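Local coordinates for glucose-6-phosphate isomerase (Chlamydia trachomatis D/UW-3/CX, PDB 6OTU), which catalyses the reversible isomerization of glucose-6-phosphate to fructose-6-phosphate, at residues 21-24 with 25-28; 322-325 with 326-330. All blocks are in the same frame, centred on the assembly; numbering follows the deposited sequence.

Interaction 1 (21-24 with 25-28); sequences VALQ and EMAL
Leu23 O accepts the amide of Ala27 in the shortest hydrogen bond of this turn, N to O 2.8 Å. Ala27 CB also touches Leu23 O. One residue back, Met26 N reaches Ala22 O at 3.1 Å. The bond from Glu25 N to Val21 O is weak at 3.4 Å. Together the three form the i to i+4 pattern of an alpha-helical turn in the C-terminal part of helix 18-26, close to the N-terminus of the chain. The side chain of Met26 runs back along this turn: CG lies beside the backbone N (chi1 -60°), 3.3 Å from Ala22 O, and the extended chain carries CE to Ala22 CB at 3.8 Å. On the way its SD faces Leu23 CD2 at 4.4 Å. Both buried residues, Leu23 and Met26, also pack against helix 65-77, where they meet Ala70, while Leu23 and Ala27 touch helix 313-327. Glu25 takes the exposed side of the turn; its CG sits 3.3 Å from Val21 O, and its carboxylate continues past that carbonyl toward Val21 CG1.

Interaction 2 (322-325 with 326-330); sequences VWNR and NLLGY
Leu328 lies over one face of the Trp323 indole, its CG 4.2 Å from the centroid of the five-membered ring and 21° off the ring normal, a CH-pi contact. This is the C-terminal part of helix 313-327, where a wider pi-type turn shifts the bonding from i+4 toward i+5. Trp323 O accordingly takes Leu328 N at 2.9 Å and only a weak bond from Leu327 N. With CG anti to the backbone N (chi1 172°), the indole reaches Leu327 and Leu328 of the next turn. Leu327 crosses it at about a right angle, bringing CB to 3.6 Å from CE3 on the six-membered ring. Leu328 CD1 approaches NE1, whose own hydrogen bond, a weak one, goes to Arg62 O.

Gly329 is the first residue to leave helical backbone angles, and its positive phi turns the chain; Tyr330 N then donates a hydrogen bond to Asn324 O, 3.0 Å long. The Tyr330 ring stands with its plane 44° from the Asn324 amide; CE2 is 3.8 Å from OD1, and Leu328 CB lies over one ring face. Asn324 ND2 bonds to Glu61 OE1. The guanidinium of Arg325 and the amide of Asn326 have nearly parallel planes, and both reach backbone oxygens of residues 371-373: Arg325 those of Thr372 and Ser373, Asn326 that of Arg371. Arg325 NH2 also forms a salt bridge with Asp397 of the second subunit, so this part of the helix joins in the dimer interface. Bent at its second torsion, the Arg325 chain brings CD to 3.4 Å from Tyr330 O.

Overall arrangement
Both interactions lie in the C-terminal parts of helices, and their centres are 11 Å apart on the same side of the chain's centre. Interaction 1 belongs to helix 18-26 near the start of the chain; interaction 2 belongs to helix 313-327, some 300 residues later, just ahead of strand 332-337 in the mixed sheet. The two pack directly on each other: Leu23 CD2 meets Trp323 CZ3 at 3.6 Å, and Ala27 CB lies 3.4 Å from Leu327 O. Helix 18-26 thus covers Trp323 and Leu327, while Arg325 reaches the second subunit. Away from the glucose-6-phosphate pocket, this packing holds the N-terminal helix against the helix that leads into strand 332-337.

Interaction 1 (21-24 with 25-28)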
loop_
_atom_site.group_PDB
_atom_site.type_symbol
_atom_site.label_atom_id
_atom_site.label_comp_id
_atom_site.label_asym_id
_atom_site.label_seq_id
_atom_site.Cartn_x
_atom_site.Cartn_y
_atom_site.Cartn_z
ATOM N N VAL A 21 -4.952 -30.533 15.414
ATOM C CA VAL A 21 -6.240 -30.997 15.922
ATOM C C VAL A 21 -6.563 -30.336 17.266
ATOM O O VAL A 21 -7.677 -29.844 17.487
ATOM C CB VAL A 21 -6.235 -32.536 16.003
ATOM C CG1 VAL A 21 -7.320 -33.061 16.948
ATOM C CG2 VAL A 21 -6.366 -33.110 14.598
ATOM N N ALA A 22 -5.594 -30.296 18.179
ATOM C CA ALA A 22 -5.828 -29.596 19.442
ATOM C C ALA A 22 -6.143 -28.124 19.210
ATOM O O ALA A 22 -6.999 -27.545 19.890
ATOM C CB ALA A 22 -4.613 -29.733 20.357
ATOM N N LEU A 23 -5.457 -27.498 18.250
ATOM C CA LEU A 23 -5.641 -26.071 18.034
ATOM C C LEU A 23 -7.021 -25.761 17.457
ATOM O O LEU A 23 -7.569 -24.676 17.703
ATOM C CB LEU A 23 -4.527 -25.550 17.122
ATOM C CG LEU A 23 -3.180 -25.233 17.775
ATOM C CD1 LEU A 23 -2.062 -25.203 16.723
ATOM C CD2 LEU A 23 -3.258 -23.913 18.549
ATOM N N GLN A 24 -7.586 -26.691 16.679
ATOM C CA GLN A 24 -8.911 -26.471 16.110
ATOM C C GLN A 24 -9.968 -26.436 17.199
ATOM O O GLN A 24 -10.917 -25.658 17.111
ATOM C CB GLN A 24 -9.239 -27.550 15.078
ATOM C CG GLN A 24 -8.425 -27.419 13.798
ATOM C CD GLN A 24 -8.739 -28.502 12.780
ATOM O OE1 GLN A 24 -8.945 -29.671 13.133
ATOM N NE2 GLN A 24 -8.773 -28.117 11.507
ATOM N N GLU A 25 -9.807 -27.260 18.242
ATOM C CA GLU A 25 -10.694 -27.184 19.404
ATOM C C GLU A 25 -10.515 -25.870 20.152
ATOM O O GLU A 25 -11.493 -25.249 20.569
ATOM C CB GLU A 25 -10.438 -28.365 20.339
ATOM C CG GLU A 25 -10.152 -29.650 19.600
ATOM C CD GLU A 25 -10.344 -30.881 20.452
ATOM O OE1 GLU A 25 -10.511 -31.977 19.869
ATOM O OE2 GLU A 25 -10.329 -30.751 21.698
ATOM N N MET A 26 -9.273 -25.427 20.315
ATOM C CA MET A 26 -9.018 -24.181 21.029
ATOM C C MET A 26 -9.552 -22.983 20.260
ATOM O O MET A 26 -10.080 -22.041 20.864
ATOM C CB MET A 26 -7.516 -24.027 21.294
ATOM C CG MET A 26 -6.934 -25.128 22.129
ATOM S SD MET A 26 -5.157 -24.954 22.386
ATOM C CE MET A 26 -4.758 -26.680 22.688
ATOM N N ALA A 27 -9.445 -23.009 18.930
ATOM C CA ALA A 27 -9.917 -21.898 18.110
ATOM C C ALA A 27 -11.417 -21.648 18.240
ATOM O O ALA A 27 -11.882 -20.581 17.828
ATOM C CB ALA A 27 -9.567 -22.140 16.632
ATOM N N LEU A 28 -12.183 -22.606 18.777
ATOM C CA LEU A 28 -13.618 -22.406 18.985
ATOM C C LEU A 28 -13.903 -21.272 19.962
ATOM O O LEU A 28 -14.902 -20.551 19.819
ATOM C CB LEU A 28 -14.258 -23.686 19.518
ATOM C CG LEU A 28 -14.522 -24.812 18.539
ATOM C CD1 LEU A 28 -15.400 -25.809 19.232
ATOM C CD2 LEU A 28 -15.193 -24.232 17.326
#

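Interaction 2 (322-325 with 326-330)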
loop_
_atom_site.group_PDB
_atom_site.type_symbol
_atom_site.label_atom_id
_atom_site.label_comp_id
_atom_site.label_asym_id
_atom_site.label_seq_id
_atom_site.Cartn_x
_atom_site.Cartn_y
_atom_site.Cartn_z
ATOM N N VAL A 322 -0.081 -18.095 11.708
ATOM C CA VAL A 322 -0.818 -19.316 11.381
ATOM C C VAL A 322 -2.062 -19.431 12.255
ATOM O O VAL A 322 -3.138 -19.819 11.781
ATOM C CB VAL A 322 0.105 -20.545 11.538
ATOM C CG1 VAL A 322 -0.697 -21.834 11.640
ATOM C CG2 VAL A 322 1.140 -20.604 10.420
ATOM N N TRP A 323 -1.932 -19.083 13.544
ATOM C CA TRP A 323 -3.093 -19.018 14.437
ATOM C C TRP A 323 -4.153 -18.074 13.889
ATOM O O TRP A 323 -5.319 -18.450 13.747
ATOM C CB TRP A 323 -2.655 -18.588 15.836
ATOM C CG TRP A 323 -3.763 -18.307 16.821
ATOM C CD1 TRP A 323 -4.125 -17.083 17.321
ATOM C CD2 TRP A 323 -4.611 -19.271 17.482
ATOM N NE1 TRP A 323 -5.148 -17.222 18.224
ATOM C CE2 TRP A 323 -5.470 -18.550 18.343
ATOM C CE3 TRP A 323 -4.737 -20.668 17.413
ATOM C CZ2 TRP A 323 -6.451 -19.175 19.125
ATOM C CZ3 TRP A 323 -5.717 -21.292 18.198
ATOM C CH2 TRP A 323 -6.555 -20.542 19.043
ATOM N N ASN A 324 -3.756 -16.853 13.538
ATOM C CA ASN A 324 -4.723 -15.898 13.012
ATOM C C ASN A 324 -5.280 -16.345 11.663
ATOM O O ASN A 324 -6.489 -16.268 11.428
ATOM C CB ASN A 324 -4.073 -14.519 12.895
ATOM C CG ASN A 324 -3.995 -13.789 14.234
ATOM O OD1 ASN A 324 -4.841 -13.970 15.111
ATOM N ND2 ASN A 324 -2.973 -12.958 14.391
ATOM N N ARG A 325 -4.421 -16.830 10.769
ATOM C CA ARG A 325 -4.862 -17.097 9.400
ATOM C C ARG A 325 -5.702 -18.369 9.311
ATOM O O ARG A 325 -6.846 -18.333 8.851
ATOM C CB ARG A 325 -3.652 -17.184 8.463
ATOM C CG ARG A 325 -3.957 -17.672 7.041
ATOM C CD ARG A 325 -4.882 -16.735 6.266
ATOM N NE ARG A 325 -4.620 -16.845 4.838
ATOM C CZ ARG A 325 -5.540 -16.861 3.872
ATOM N NH1 ARG A 325 -6.834 -16.790 4.154
ATOM N NH2 ARG A 325 -5.154 -16.959 2.608
ATOM N N ASN A 326 -5.145 -19.502 9.741
ATOM C CA ASN A 326 -5.817 -20.792 9.598
ATOM C C ASN A 326 -6.748 -21.126 10.757
ATOM O O ASN A 326 -7.779 -21.768 10.549
ATOM C CB ASN A 326 -4.784 -21.925 9.454
ATOM C CG ASN A 326 -3.735 -21.642 8.371
ATOM O OD1 ASN A 326 -2.563 -21.354 8.673
ATOM N ND2 ASN A 326 -4.153 -21.718 7.111
ATOM N N LEU A 327 -6.422 -20.740 11.976
ATOM C CA LEU A 327 -7.276 -21.197 13.063
ATOM C C LEU A 327 -8.419 -20.241 13.360
ATOM O O LEU A 327 -9.539 -20.700 13.584
ATOM C CB LEU A 327 -6.438 -21.456 14.310
ATOM C CG LEU A 327 -5.783 -22.785 13.932
ATOM C CD1 LEU A 327 -4.462 -22.975 14.607
ATOM C CD2 LEU A 327 -6.737 -23.935 14.235
ATOM N N LEU A 328 -8.174 -18.929 13.332
ATOM C CA LEU A 328 -9.225 -17.941 13.561
ATOM C C LEU A 328 -9.879 -17.471 12.273
ATOM O O LEU A 328 -10.963 -16.874 12.323
ATOM C CB LEU A 328 -8.666 -16.728 14.311
ATOM C CG LEU A 328 -8.162 -17.032 15.719
ATOM C CD1 LEU A 328 -7.942 -15.719 16.436
ATOM C CD2 LEU A 328 -9.132 -17.948 16.477
ATOM N N GLY A 329 -9.220 -17.693 11.137
ATOM C CA GLY A 329 -9.797 -17.445 9.836
ATOM C C GLY A 329 -9.650 -16.047 9.275
ATOM O O GLY A 329 -10.395 -15.691 8.360
ATOM N N TYR A 330 -8.723 -15.240 9.772
ATOM C CA TYR A 330 -8.610 -13.883 9.245
ATOM C C TYR A 330 -7.792 -13.904 7.956
ATOM O O TYR A 330 -6.647 -14.361 7.972
ATOM C CB TYR A 330 -7.985 -12.951 10.279
ATOM C CG TYR A 330 -8.638 -13.010 11.660
ATOM C CD1 TYR A 330 -10.025 -12.985 11.802
ATOM C CD2 TYR A 330 -7.856 -13.092 12.829
ATOM C CE1 TYR A 330 -10.622 -13.036 13.070
ATOM C CE2 TYR A 330 -8.443 -13.129 14.089
ATOM C CZ TYR A 330 -9.818 -13.105 14.199
ATOM O OH TYR A 330 -10.395 -13.162 15.440
#